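Local structure of LP04448p (Drosophila melanogaster, 2QK2) at residues V38-L43 and G78-L83; D8-L13 and T44-L49; K18-K23 and K33-V38; S102-F107 and E120-I125. The protein is a microtubule plus-end tracking protein of the XMAP215/Dis1 family, whose TOG domains, such as the one described here, probably bind tubulin. All blocks are in the same frame, centred on the assembly; numbering follows the deposited sequence.

Overall arrangement
Contact 4 lies about 4 Å from the centre of the chain, buried and purely apolar, joining two helices that follow each other in sequence. The other three lie toward the N-terminal end, partly buried, and all use helix 29-45. Contact 1 packs its middle against helix 71-88 with leucines and a cysteine; contact 3 holds its earlier turns to a short helix with a hydroxyl bond and a salt bridge; contact 2 ties its C-terminal end and the turn beyond to an N-terminal loop through a backbone bridge, a water and packing on a histidine ring. Contacts 1 and 2 meet at Leu-43 and Ile-12; the Lys-79 to Glu-120 salt bridge and alanine packing join contacts 1 and 4.

Contact 1: residues V38-L43 and G78-L83; sequences VLEKLL and GKCLAL
Cys-80 SG is held by two neighbouring residues of the facing helix: Leu-39 brings CD2 to 3.8 Å from it, and Glu-40 brings CB to 3.7 Å. The backbone N of Glu-40 lies equally near SG, but no hydrogen bond crosses this interface. With SG beside its own backbone N and anti to the carbonyl carbon (chi1 -76°), the cysteine points its sulfur at helix 29-45; the Cys-80 side chain also touches Leu-61 of helix 55-67. One turn on, Leu-43 pushes CD1 against the Cys-80 backbone, where CD1 stands 3.2 Å from Cys-80 O, a close approach of a methyl to a carbonyl oxygen. The same residue lays its CB alongside Leu-83 CB, 3.8 Å apart, and Leu-83 CD1 curls back to within 3.9 Å of Leu-43 CB.

Toward the edge, Glu-40 stretches out, and its carboxylate carbon CD comes to 4.1 Å from Lys-79 CG, the two chains crossing at about a right angle. Their charges do not meet, since Glu-40 OE2 and Lys-79 NZ are 6.5 Å apart. A bend at chi2 (64°) helps carry the lysine away from Glu-40, and its ammonium forms a salt bridge with Glu-120 of helix 112-126.

The segment axes approach to 9.6 Å and run in the same general direction, crossing at 28°. Helices 29-45 and 71-88 are not consecutive, helix 55-67 coming between them in the chain; such side-by-side stacking of like-directed helices is characteristic of the HEAT-repeat alpha-solenoid of TOG domains.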
loop_
_atom_site.group_PDB
_atom_site.type_symbol
_atom_site.label_atom_id
_atom_site.label_comp_id
_atom_site.label_asym_id
_atom_site.label_seq_id
_atom_site.Cartn_x
_atom_site.Cartn_y
_atom_site.Cartn_z
ATOM N N VAL A 38 21.768 7.189 2.286
ATOM C CA VAL A 38 21.746 8.521 2.862
ATOM C C VAL A 38 20.314 8.993 3.067
ATOM O O VAL A 38 19.985 9.556 4.108
ATOM C CB VAL A 38 22.503 9.521 1.960
ATOM C CG1 VAL A 38 22.385 10.924 2.519
ATOM C CG2 VAL A 38 23.974 9.123 1.879
ATOM N N LEU A 39 19.463 8.758 2.072
ATOM C CA LEU A 39 18.067 9.166 2.167
ATOM C C LEU A 39 17.365 8.413 3.290
ATOM O O LEU A 39 16.670 9.013 4.112
ATOM C CB LEU A 39 17.331 8.901 0.853
ATOM C CG LEU A 39 15.814 9.138 0.876
ATOM C CD1 LEU A 39 15.509 10.607 1.145
ATOM C CD2 LEU A 39 15.222 8.704 -0.460
ATOM N N GLU A 40 17.542 7.097 3.328
ATOM C CA GLU A 40 16.887 6.315 4.366
ATOM C C GLU A 40 17.255 6.821 5.757
ATOM O O GLU A 40 16.413 6.837 6.655
ATOM C CB GLU A 40 17.233 4.831 4.249
ATOM C CG GLU A 40 16.324 3.968 5.121
ATOM C CD GLU A 40 16.454 2.481 4.845
ATOM O OE1 GLU A 40 16.462 2.085 3.653
ATOM O OE2 GLU A 40 16.532 1.705 5.824
ATOM N N LYS A 41 18.504 7.244 5.934
ATOM C CA LYS A 41 18.942 7.752 7.233
ATOM C C LYS A 41 18.285 9.096 7.545
ATOM O O LYS A 41 17.874 9.351 8.685
ATOM C CB LYS A 41 20.462 7.901 7.278
ATOM C CG LYS A 41 20.974 8.366 8.638
ATOM C CD LYS A 41 22.477 8.585 8.641
ATOM C CE LYS A 41 22.959 9.040 10.011
ATOM N NZ LYS A 41 24.416 9.362 9.996
ATOM N N LEU A 42 18.199 9.963 6.539
ATOM C CA LEU A 42 17.560 11.260 6.722
ATOM C C LEU A 42 16.107 11.059 7.142
ATOM O O LEU A 42 15.618 11.729 8.049
ATOM C CB LEU A 42 17.592 12.074 5.425
ATOM C CG LEU A 42 18.932 12.678 5.003
ATOM C CD1 LEU A 42 18.796 13.342 3.635
ATOM C CD2 LEU A 42 19.381 13.684 6.061
ATOM N N LEU A 43 15.423 10.131 6.477
ATOM C CA LEU A 43 14.021 9.856 6.771
ATOM C C LEU A 43 13.813 9.253 8.162
ATOM O O LEU A 43 12.809 9.531 8.819
ATOM C CB LEU A 43 13.427 8.932 5.699
ATOM C CG LEU A 43 13.325 9.536 4.291
ATOM C CD1 LEU A 43 12.896 8.466 3.291
ATOM C CD2 LEU A 43 12.326 10.687 4.294
ATOM N N GLY A 78 11.523 1.027 -1.644
ATOM C CA GLY A 78 10.185 0.853 -1.111
ATOM C C GLY A 78 10.123 1.384 0.311
ATOM O O GLY A 78 9.192 2.098 0.680
ATOM N N LYS A 79 11.129 1.045 1.110
ATOM C CA LYS A 79 11.193 1.496 2.496
ATOM C C LYS A 79 11.234 3.025 2.550
ATOM O O LYS A 79 10.484 3.652 3.299
ATOM C CB LYS A 79 12.436 0.913 3.178
ATOM C CG LYS A 79 12.576 1.290 4.645
ATOM C CD LYS A 79 11.436 0.703 5.453
ATOM C CE LYS A 79 11.588 0.995 6.936
ATOM N NZ LYS A 79 10.474 0.372 7.715
ATOM N N CYS A 80 12.110 3.625 1.752
ATOM C CA CYS A 80 12.214 5.084 1.716
ATOM C C CYS A 80 10.882 5.735 1.336
ATOM O O CYS A 80 10.510 6.764 1.895
ATOM C CB CYS A 80 13.290 5.521 0.716
ATOM S SG CYS A 80 14.989 5.295 1.293
ATOM N N LEU A 81 10.169 5.137 0.383
ATOM C CA LEU A 81 8.892 5.678 -0.058
ATOM C C LEU A 81 7.881 5.622 1.089
ATOM O O LEU A 81 7.094 6.553 1.289
ATOM C CB LEU A 81 8.369 4.894 -1.266
ATOM C CG LEU A 81 7.109 5.441 -1.948
ATOM C CD1 LEU A 81 7.337 6.879 -2.409
ATOM C CD2 LEU A 81 6.755 4.560 -3.131
ATOM N N ALA A 82 7.920 4.531 1.846
ATOM C CA ALA A 82 7.027 4.355 2.987
ATOM C C ALA A 82 7.301 5.427 4.042
ATOM O O ALA A 82 6.376 6.059 4.546
ATOM C CB ALA A 82 7.220 2.962 3.596
ATOM N N LEU A 83 8.574 5.638 4.368
ATOM C CA LEU A 83 8.934 6.635 5.371
ATOM C C LEU A 83 8.588 8.038 4.892
ATOM O O LEU A 83 8.176 8.889 5.683
ATOM C CB LEU A 83 10.426 6.549 5.709
ATOM C CG LEU A 83 10.881 5.232 6.356
ATOM C CD1 LEU A 83 12.399 5.195 6.452
ATOM C CD2 LEU A 83 10.255 5.091 7.729
#

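Contact 2: residues D8-L13 and T44-L49; sequences DPVDIL and TDHPKL
Val-10 and Leu-49 pair their backbones in a single beta bridge, an isolated strand-like link in an all-helical TOG domain, tying the N-terminal loop to the turn that follows helix 29-45. Val-10 N donates to Lys-48 O at 2.9 Å, close to straight (164°) but tilted from the carbonyl plane, and Pro-9 CA adds a CA-H...O contact to the same oxygen. A bond with Glu-50 holds the Val-10 backbone further.

Beside this bridge stands His-46, the first residue to leave the helix. Its CB meets Val-10 CB at 3.7 Å. CG, next along, touches both valine methyls, CG1 and CG2, while ND1 has Val-10 CG2 3.5 Å away. The ring's centroid is 3.8 Å from Val-10 CG1, which sits over the face in a CH-pi contact; on the opposite face lies Asp-45 CB. CD2 meets Ile-12 CG2 at 4.0 Å, and CE1 and NE2, at the far rim, have Val-10 CG1 as their nearest neighbour across the contact. An alanine here would probably take away the ring face on which Val-10 CG1 rests and open a gap beside Ile-12 CG2.

Deeper in, Ile-12 sets CG2 and CD1 against Leu-49 CD2. Its CG1 takes the position between backbone N and carbonyl carbon (chi1 61°), which leaves CG2 facing the leucine and the ring.

Out at the surface, the Pro-9 ring runs alongside the Lys-48 chain in the same direction, CG to CG 3.9 Å. Water 1 closes the end of the link, donating to Asp-8 O at 3.1 Å and accepting from Lys-48 N at 3.0 Å.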
loop_
_atom_site.group_PDB
_atom_site.type_symbol
_atom_site.label_atom_id
_atom_site.label_comp_id
_atom_site.label_asym_id
_atom_site.label_seq_id
_atom_site.Cartn_x
_atom_site.Cartn_y
_atom_site.Cartn_z
ATOM N N ASP A 8 8.907 18.699 15.051
ATOM C CA ASP A 8 9.420 19.839 14.305
ATOM C C ASP A 8 9.726 19.459 12.855
ATOM O O ASP A 8 10.648 18.694 12.589
ATOM C CB ASP A 8 10.679 20.368 14.996
ATOM C CG ASP A 8 11.213 21.620 14.344
ATOM O OD1 ASP A 8 10.413 22.548 14.098
ATOM O OD2 ASP A 8 12.434 21.676 14.084
ATOM N N PRO A 9 8.948 19.996 11.898
ATOM C CA PRO A 9 9.136 19.706 10.469
ATOM C C PRO A 9 10.556 19.999 9.992
ATOM O O PRO A 9 11.055 21.116 10.146
ATOM C CB PRO A 9 8.104 20.608 9.794
ATOM C CG PRO A 9 7.022 20.718 10.832
ATOM C CD PRO A 9 7.823 20.926 12.093
ATOM N N VAL A 10 11.205 18.992 9.419
ATOM C CA VAL A 10 12.565 19.150 8.929
ATOM C C VAL A 10 12.624 19.220 7.405
ATOM O O VAL A 10 11.894 18.515 6.709
ATOM C CB VAL A 10 13.466 17.997 9.413
ATOM C CG1 VAL A 10 14.845 18.111 8.786
ATOM C CG2 VAL A 10 13.580 18.036 10.931
ATOM N N ASP A 11 13.498 20.086 6.903
ATOM C CA ASP A 11 13.692 20.265 5.470
ATOM C C ASP A 11 14.751 19.274 5.003
ATOM O O ASP A 11 15.928 19.626 4.902
ATOM C CB ASP A 11 14.174 21.690 5.189
ATOM C CG ASP A 11 14.393 21.957 3.710
ATOM O OD1 ASP A 11 14.537 20.991 2.935
ATOM O OD2 ASP A 11 14.433 23.141 3.323
ATOM N N ILE A 12 14.349 18.038 4.721
ATOM C CA ILE A 12 15.313 17.041 4.275
ATOM C C ILE A 12 15.708 17.229 2.810
ATOM O O ILE A 12 16.758 16.755 2.379
ATOM C CB ILE A 12 14.782 15.596 4.451
ATOM C CG1 ILE A 12 13.523 15.393 3.609
ATOM C CG2 ILE A 12 14.526 15.311 5.924
ATOM C CD1 ILE A 12 13.135 13.936 3.462
ATOM N N LEU A 13 14.871 17.916 2.043
ATOM C CA LEU A 13 15.190 18.135 0.641
ATOM C C LEU A 13 16.499 18.908 0.498
ATOM O O LEU A 13 17.296 18.632 -0.398
ATOM C CB LEU A 13 14.052 18.887 -0.056
ATOM C CG LEU A 13 12.797 18.048 -0.314
ATOM C CD1 LEU A 13 11.681 18.942 -0.840
ATOM C CD2 LEU A 13 13.122 16.926 -1.298
ATOM N N THR A 44 14.753 8.430 8.615
ATOM C CA THR A 44 14.616 7.836 9.938
ATOM C C THR A 44 14.988 8.854 11.017
ATOM O O THR A 44 14.422 8.834 12.103
ATOM C CB THR A 44 15.487 6.568 10.105
ATOM O OG1 THR A 44 16.869 6.912 9.978
ATOM C CG2 THR A 44 15.133 5.539 9.049
ATOM N N ASP A 45 15.923 9.754 10.721
ATOM C CA ASP A 45 16.314 10.764 11.702
ATOM C C ASP A 45 15.296 11.897 11.862
ATOM O O ASP A 45 15.256 12.558 12.905
ATOM C CB ASP A 45 17.673 11.384 11.348
ATOM C CG ASP A 45 18.822 10.405 11.503
ATOM O OD1 ASP A 45 18.764 9.550 12.412
ATOM O OD2 ASP A 45 19.791 10.499 10.720
ATOM N N HIS A 46 14.477 12.126 10.838
ATOM C CA HIS A 46 13.491 13.202 10.884
ATOM C C HIS A 46 12.097 12.715 10.501
ATOM O O HIS A 46 11.664 12.879 9.359
ATOM C CB HIS A 46 13.928 14.321 9.943
ATOM C CG HIS A 46 15.349 14.742 10.142
ATOM N ND1 HIS A 46 15.791 15.342 11.302
ATOM C CD2 HIS A 46 16.435 14.623 9.342
ATOM C CE1 HIS A 46 17.088 15.573 11.208
ATOM N NE2 HIS A 46 17.503 15.147 10.028
ATOM N N PRO A 47 11.369 12.129 11.462
ATOM C CA PRO A 47 10.015 11.603 11.252
ATOM C C PRO A 47 8.976 12.630 10.803
ATOM O O PRO A 47 7.940 12.265 10.244
ATOM C CB PRO A 47 9.677 10.979 12.606
ATOM C CG PRO A 47 10.416 11.853 13.564
ATOM C CD PRO A 47 11.755 12.020 12.880
ATOM N N LYS A 48 9.246 13.908 11.048
ATOM C CA LYS A 48 8.321 14.967 10.650
ATOM C C LYS A 48 8.953 15.753 9.506
ATOM O O LYS A 48 10.007 16.369 9.665
ATOM C CB LYS A 48 8.031 15.893 11.834
ATOM C CG LYS A 48 6.963 16.939 11.570
ATOM C CD LYS A 48 5.598 16.304 11.380
ATOM C CE LYS A 48 4.525 17.367 11.191
ATOM N NZ LYS A 48 3.158 16.780 11.047
ATOM N N LEU A 49 8.303 15.734 8.349
ATOM C CA LEU A 49 8.836 16.410 7.176
ATOM C C LEU A 49 8.148 17.719 6.822
ATOM O O LEU A 49 6.926 17.841 6.875
ATOM C CB LEU A 49 8.791 15.462 5.974
ATOM C CG LEU A 49 9.530 14.135 6.198
ATOM C CD1 LEU A 49 9.336 13.207 5.008
ATOM C CD2 LEU A 49 11.010 14.417 6.429
HETATM O O HOH W 1 11.307 15.684 12.403
#

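Contact 3: residues K18-K23 and K33-V38; sequences KDFYDK and KESLEV
Ser-35, Phe-20 and Lys-23 carry this contact. Ser-35 OG, set beside its own backbone N (chi1 -78°), donates to Phe-20 O at 2.7 Å, arriving in the carbonyl plane on a lone pair. The hydroxyl also receives a hydrogen bond from water 2, which donates a second one to Asp-19 OD1, and it packs 3.3 Å from Lys-23 CB.

With CG anti to its backbone N (chi1 177°), Phe-20 brings its ring to Ser-35 of the facing helix; the ring edge, led by CE1, comes within 3.4 Å of Ser-35 O, which lies near the ring plane. Leu-57 of helix 55-67 touches the same ring.

Lys-23 extends past the serine, bringing NZ 2.6 Å from Glu-34 OE1 in a salt bridge that meets the carboxylate from above its plane. Asp-19 OD2, a long 4.0 Å from NZ, joins the network. A methionine in place of Lys-23 would probably leave Glu-34 without its cross-helix countercharge.

Short helix 20-24 is thereby joined to helix 29-45 by one buried hydroxyl and an outer ion pair, as one piece of the helical HEAT-repeat packing of a TOG domain.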
loop_
_atom_site.group_PDB
_atom_site.type_symbol
_atom_site.label_atom_id
_atom_site.label_comp_id
_atom_site.label_asym_id
_atom_site.label_seq_id
_atom_site.Cartn_x
_atom_site.Cartn_y
_atom_site.Cartn_z
ATOM N N LYS A 18 24.331 16.496 -2.989
ATOM C CA LYS A 18 24.224 17.169 -4.274
ATOM C C LYS A 18 24.299 16.201 -5.453
ATOM O O LYS A 18 24.016 16.580 -6.586
ATOM C CB LYS A 18 25.314 18.242 -4.402
ATOM C CG LYS A 18 26.719 17.704 -4.633
ATOM C CD LYS A 18 27.752 18.834 -4.652
ATOM C CE LYS A 18 27.418 19.899 -5.696
ATOM N NZ LYS A 18 28.351 21.071 -5.639
ATOM N N ASP A 19 24.678 14.952 -5.199
ATOM C CA ASP A 19 24.754 13.973 -6.281
ATOM C C ASP A 19 23.731 12.847 -6.097
ATOM O O ASP A 19 23.818 11.794 -6.732
ATOM C CB ASP A 19 26.171 13.395 -6.380
ATOM C CG ASP A 19 26.610 12.693 -5.109
ATOM O OD1 ASP A 19 25.869 12.748 -4.102
ATOM O OD2 ASP A 19 27.700 12.085 -5.119
ATOM N N PHE A 20 22.754 13.084 -5.234
ATOM C CA PHE A 20 21.717 12.098 -4.970
ATOM C C PHE A 20 21.121 11.525 -6.257
ATOM O O PHE A 20 21.130 10.311 -6.468
ATOM C CB PHE A 20 20.596 12.723 -4.137
ATOM C CG PHE A 20 19.456 11.787 -3.873
ATOM C CD1 PHE A 20 19.533 10.848 -2.845
ATOM C CD2 PHE A 20 18.322 11.806 -4.686
ATOM C CE1 PHE A 20 18.499 9.938 -2.630
ATOM C CE2 PHE A 20 17.278 10.897 -4.478
ATOM C CZ PHE A 20 17.370 9.960 -3.445
ATOM N N TYR A 21 20.611 12.398 -7.123
ATOM C CA TYR A 21 19.994 11.943 -8.362
ATOM C C TYR A 21 20.970 11.372 -9.388
ATOM O O TYR A 21 20.668 10.367 -10.035
ATOM C CB TYR A 21 19.150 13.073 -8.970
ATOM C CG TYR A 21 18.005 13.486 -8.067
ATOM C CD1 TYR A 21 18.123 14.583 -7.212
ATOM C CD2 TYR A 21 16.824 12.736 -8.020
ATOM C CE1 TYR A 21 17.094 14.926 -6.327
ATOM C CE2 TYR A 21 15.786 13.066 -7.135
ATOM C CZ TYR A 21 15.930 14.161 -6.294
ATOM O OH TYR A 21 14.923 14.485 -5.410
ATOM N N ASP A 22 22.141 11.987 -9.539
ATOM C CA ASP A 22 23.114 11.469 -10.495
ATOM C C ASP A 22 23.539 10.046 -10.134
ATOM O O ASP A 22 23.608 9.175 -10.999
ATOM C CB ASP A 22 24.352 12.374 -10.568
ATOM C CG ASP A 22 24.066 13.703 -11.254
ATOM O OD1 ASP A 22 23.103 13.777 -12.050
ATOM O OD2 ASP A 22 24.814 14.670 -11.007
ATOM N N LYS A 23 23.815 9.797 -8.858
ATOM C CA LYS A 23 24.226 8.455 -8.456
ATOM C C LYS A 23 23.165 7.393 -8.732
ATOM O O LYS A 23 23.497 6.251 -9.067
ATOM C CB LYS A 23 24.601 8.422 -6.978
ATOM C CG LYS A 23 26.045 8.806 -6.683
ATOM C CD LYS A 23 26.335 8.543 -5.209
ATOM C CE LYS A 23 27.786 8.740 -4.849
ATOM N NZ LYS A 23 27.963 8.524 -3.382
ATOM N N LYS A 33 22.970 2.418 -4.349
ATOM C CA LYS A 33 22.751 2.132 -2.931
ATOM C C LYS A 33 23.166 3.313 -2.049
ATOM O O LYS A 33 22.493 3.637 -1.065
ATOM C CB LYS A 33 23.551 0.893 -2.509
ATOM C CG LYS A 33 23.582 0.669 -0.999
ATOM C CD LYS A 33 24.496 -0.480 -0.618
ATOM C CE LYS A 33 25.954 -0.164 -0.921
ATOM N NZ LYS A 33 26.515 0.881 -0.023
ATOM N N GLU A 34 24.274 3.958 -2.399
ATOM C CA GLU A 34 24.754 5.087 -1.610
ATOM C C GLU A 34 23.736 6.225 -1.481
ATOM O O GLU A 34 23.590 6.802 -0.402
ATOM C CB GLU A 34 26.084 5.600 -2.182
ATOM C CG GLU A 34 27.159 4.508 -2.199
ATOM C CD GLU A 34 28.546 5.013 -2.571
ATOM O OE1 GLU A 34 28.647 5.988 -3.347
ATOM O OE2 GLU A 34 29.536 4.415 -2.095
ATOM N N SER A 35 23.030 6.547 -2.563
ATOM C CA SER A 35 22.019 7.604 -2.500
ATOM C C SER A 35 20.867 7.179 -1.588
ATOM O O SER A 35 20.441 7.941 -0.720
ATOM C CB SER A 35 21.458 7.919 -3.895
ATOM O OG SER A 35 22.344 8.727 -4.650
ATOM N N LEU A 36 20.364 5.962 -1.784
ATOM C CA LEU A 36 19.253 5.471 -0.973
ATOM C C LEU A 36 19.624 5.346 0.511
ATOM O O LEU A 36 18.789 5.607 1.385
ATOM C CB LEU A 36 18.736 4.131 -1.523
ATOM C CG LEU A 36 18.157 4.177 -2.948
ATOM C CD1 LEU A 36 17.643 2.803 -3.338
ATOM C CD2 LEU A 36 17.021 5.202 -3.030
ATOM N N GLU A 37 20.868 4.955 0.795
ATOM C CA GLU A 37 21.341 4.826 2.182
ATOM C C GLU A 37 21.222 6.152 2.909
ATOM O O GLU A 37 20.691 6.230 4.017
ATOM C CB GLU A 37 22.816 4.445 2.242
ATOM C CG GLU A 37 23.144 3.000 2.046
ATOM C CD GLU A 37 24.592 2.726 2.413
ATOM O OE1 GLU A 37 24.931 2.850 3.612
ATOM O OE2 GLU A 37 25.390 2.409 1.508
ATOM N N VAL A 38 21.768 7.189 2.286
ATOM C CA VAL A 38 21.746 8.521 2.862
ATOM C C VAL A 38 20.314 8.993 3.067
ATOM O O VAL A 38 19.985 9.556 4.108
ATOM C CB VAL A 38 22.503 9.521 1.960
ATOM C CG1 VAL A 38 22.385 10.924 2.519
ATOM C CG2 VAL A 38 23.974 9.123 1.879
HETATM O O HOH W 2 24.183 10.316 -3.173
#

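Contact 4: residues S102-F107 and E120-I125; sequences SLLEKF and EAIDAI
Leu-103, late in helix 93-105, meets Ile-122 in the later part of helix 112-126; the two helices follow one another in the chain and run roughly antiparallel. Antiparallel helix packing of this kind is characteristic of HEAT-repeat solenoids such as the TOG domain, and this contact is buried close to the centre of the chain.

All the contact across it is apolar, with no hydrogen bond between the segments. Methyls laid on the helix flank come first: Leu-103 leans CD1 on the opposite helix, 3.9 Å from Ile-122 CA, the one backbone atom touched, and 4.0 Å from Ile-122 CB, while its other methyl, CD2, reaches Ala-121 CB at 4.2 Å. The leucine CG sits anti to the carbonyl carbon (chi1 -72°), which turns both methyls toward helix 112-126.

End-on packing follows. Leu-103 and Ile-125 approach tip to tip, their CD1 atoms 3.6 Å apart. Leu-118 of helix 112-126 and Ile-65 of helix 55-67 also touch Leu-103.

Crossed packing completes the set, beside helix 147-161, which lays Thr-153 on Leu-104 and Phe-156 on Ile-122 and whose Arg-159 forms a salt bridge with Asp-123. Leu-104 and Ile-122 lie at about a right angle, with Ile-122 CD1 3.7 Å from Leu-104 CG and pressed to 3.4 Å from Leu-104 CD2, tighter than an ordinary carbon contact.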
loop_
_atom_site.group_PDB
_atom_site.type_symbol
_atom_site.label_atom_id
_atom_site.label_comp_id
_atom_site.label_asym_id
_atom_site.label_seq_id
_atom_site.Cartn_x
_atom_site.Cartn_y
_atom_site.Cartn_z
ATOM N N SER A 102 1.816 1.453 -9.634
ATOM C CA SER A 102 3.187 0.954 -9.759
ATOM C C SER A 102 3.533 -0.026 -8.650
ATOM O O SER A 102 4.138 -1.071 -8.896
ATOM C CB SER A 102 4.189 2.116 -9.723
ATOM O OG SER A 102 3.893 3.070 -10.726
ATOM N N LEU A 103 3.163 0.320 -7.424
ATOM C CA LEU A 103 3.438 -0.547 -6.288
ATOM C C LEU A 103 2.702 -1.885 -6.415
ATOM O O LEU A 103 3.301 -2.948 -6.217
ATOM C CB LEU A 103 3.048 0.153 -4.985
ATOM C CG LEU A 103 3.985 1.303 -4.583
ATOM C CD1 LEU A 103 3.370 2.107 -3.446
ATOM C CD2 LEU A 103 5.346 0.735 -4.167
ATOM N N LEU A 104 1.414 -1.837 -6.749
ATOM C CA LEU A 104 0.620 -3.059 -6.889
ATOM C C LEU A 104 1.209 -4.010 -7.932
ATOM O O LEU A 104 1.333 -5.211 -7.688
ATOM C CB LEU A 104 -0.829 -2.721 -7.259
ATOM C CG LEU A 104 -1.651 -2.033 -6.163
ATOM C CD1 LEU A 104 -3.007 -1.607 -6.714
ATOM C CD2 LEU A 104 -1.816 -2.974 -4.980
ATOM N N GLU A 105 1.572 -3.474 -9.093
ATOM C CA GLU A 105 2.151 -4.293 -10.151
ATOM C C GLU A 105 3.483 -4.915 -9.751
ATOM O O GLU A 105 3.848 -5.990 -10.232
ATOM C CB GLU A 105 2.333 -3.462 -11.418
ATOM C CG GLU A 105 1.080 -3.392 -12.272
ATOM C CD GLU A 105 1.192 -2.379 -13.395
ATOM O OE1 GLU A 105 2.295 -2.264 -13.980
ATOM O OE2 GLU A 105 0.174 -1.711 -13.697
ATOM N N LYS A 106 4.207 -4.246 -8.861
ATOM C CA LYS A 106 5.493 -4.755 -8.425
ATOM C C LYS A 106 5.340 -5.966 -7.507
ATOM O O LYS A 106 6.324 -6.631 -7.173
ATOM C CB LYS A 106 6.299 -3.645 -7.743
ATOM C CG LYS A 106 7.747 -4.021 -7.467
ATOM C CD LYS A 106 8.467 -4.493 -8.739
ATOM C CE LYS A 106 9.837 -5.065 -8.399
ATOM N NZ LYS A 106 10.544 -5.616 -9.588
ATOM N N PHE A 107 4.107 -6.265 -7.098
ATOM C CA PHE A 107 3.885 -7.427 -6.246
ATOM C C PHE A 107 4.088 -8.725 -7.023
ATOM O O PHE A 107 3.829 -9.811 -6.507
ATOM C CB PHE A 107 2.491 -7.389 -5.603
ATOM C CG PHE A 107 2.445 -6.596 -4.324
ATOM C CD1 PHE A 107 1.581 -5.516 -4.186
ATOM C CD2 PHE A 107 3.295 -6.914 -3.267
ATOM C CE1 PHE A 107 1.566 -4.762 -3.014
ATOM C CE2 PHE A 107 3.287 -6.167 -2.092
ATOM C CZ PHE A 107 2.420 -5.088 -1.964
ATOM N N GLU A 120 4.597 -1.954 3.219
ATOM C CA GLU A 120 4.780 -0.772 4.054
ATOM C C GLU A 120 4.543 0.495 3.247
ATOM O O GLU A 120 3.869 1.418 3.704
ATOM C CB GLU A 120 6.191 -0.729 4.635
ATOM C CG GLU A 120 6.425 -1.698 5.758
ATOM C CD GLU A 120 7.830 -1.584 6.317
ATOM O OE1 GLU A 120 8.251 -0.448 6.632
ATOM O OE2 GLU A 120 8.509 -2.624 6.444
ATOM N N ALA A 121 5.094 0.526 2.039
ATOM C CA ALA A 121 4.953 1.689 1.179
ATOM C C ALA A 121 3.511 1.942 0.770
ATOM O O ALA A 121 3.000 3.046 0.960
ATOM C CB ALA A 121 5.831 1.540 -0.068
ATOM N N ILE A 122 2.844 0.936 0.213
ATOM C CA ILE A 122 1.472 1.158 -0.213
ATOM C C ILE A 122 0.541 1.445 0.966
ATOM O O ILE A 122 -0.420 2.206 0.828
ATOM C CB ILE A 122 0.937 -0.018 -1.085
ATOM C CG1 ILE A 122 -0.304 0.447 -1.852
ATOM C CG2 ILE A 122 0.602 -1.231 -0.226
ATOM C CD1 ILE A 122 -0.712 -0.484 -2.962
ATOM N N ASP A 123 0.834 0.870 2.132
ATOM C CA ASP A 123 0.007 1.111 3.312
ATOM C C ASP A 123 0.153 2.566 3.793
ATOM O O ASP A 123 -0.840 3.232 4.108
ATOM C CB ASP A 123 0.387 0.148 4.450
ATOM C CG ASP A 123 -0.106 -1.290 4.207
ATOM O OD1 ASP A 123 -0.768 -1.550 3.178
ATOM O OD2 ASP A 123 0.172 -2.162 5.055
ATOM N N ALA A 124 1.389 3.056 3.847
ATOM C CA ALA A 124 1.637 4.424 4.282
ATOM C C ALA A 124 0.997 5.394 3.293
ATOM O O ALA A 124 0.436 6.411 3.680
ATOM C CB ALA A 124 3.143 4.679 4.384
ATOM N N ILE A 125 1.066 5.062 2.011
ATOM C CA ILE A 125 0.493 5.910 0.982
ATOM C C ILE A 125 -1.031 5.934 1.064
ATOM O O ILE A 125 -1.660 6.979 0.857
ATOM C CB ILE A 125 0.953 5.445 -0.415
ATOM C CG1 ILE A 125 2.466 5.670 -0.542
ATOM C CG2 ILE A 125 0.193 6.199 -1.506
ATOM C CD1 ILE A 125 3.042 5.296 -1.887
#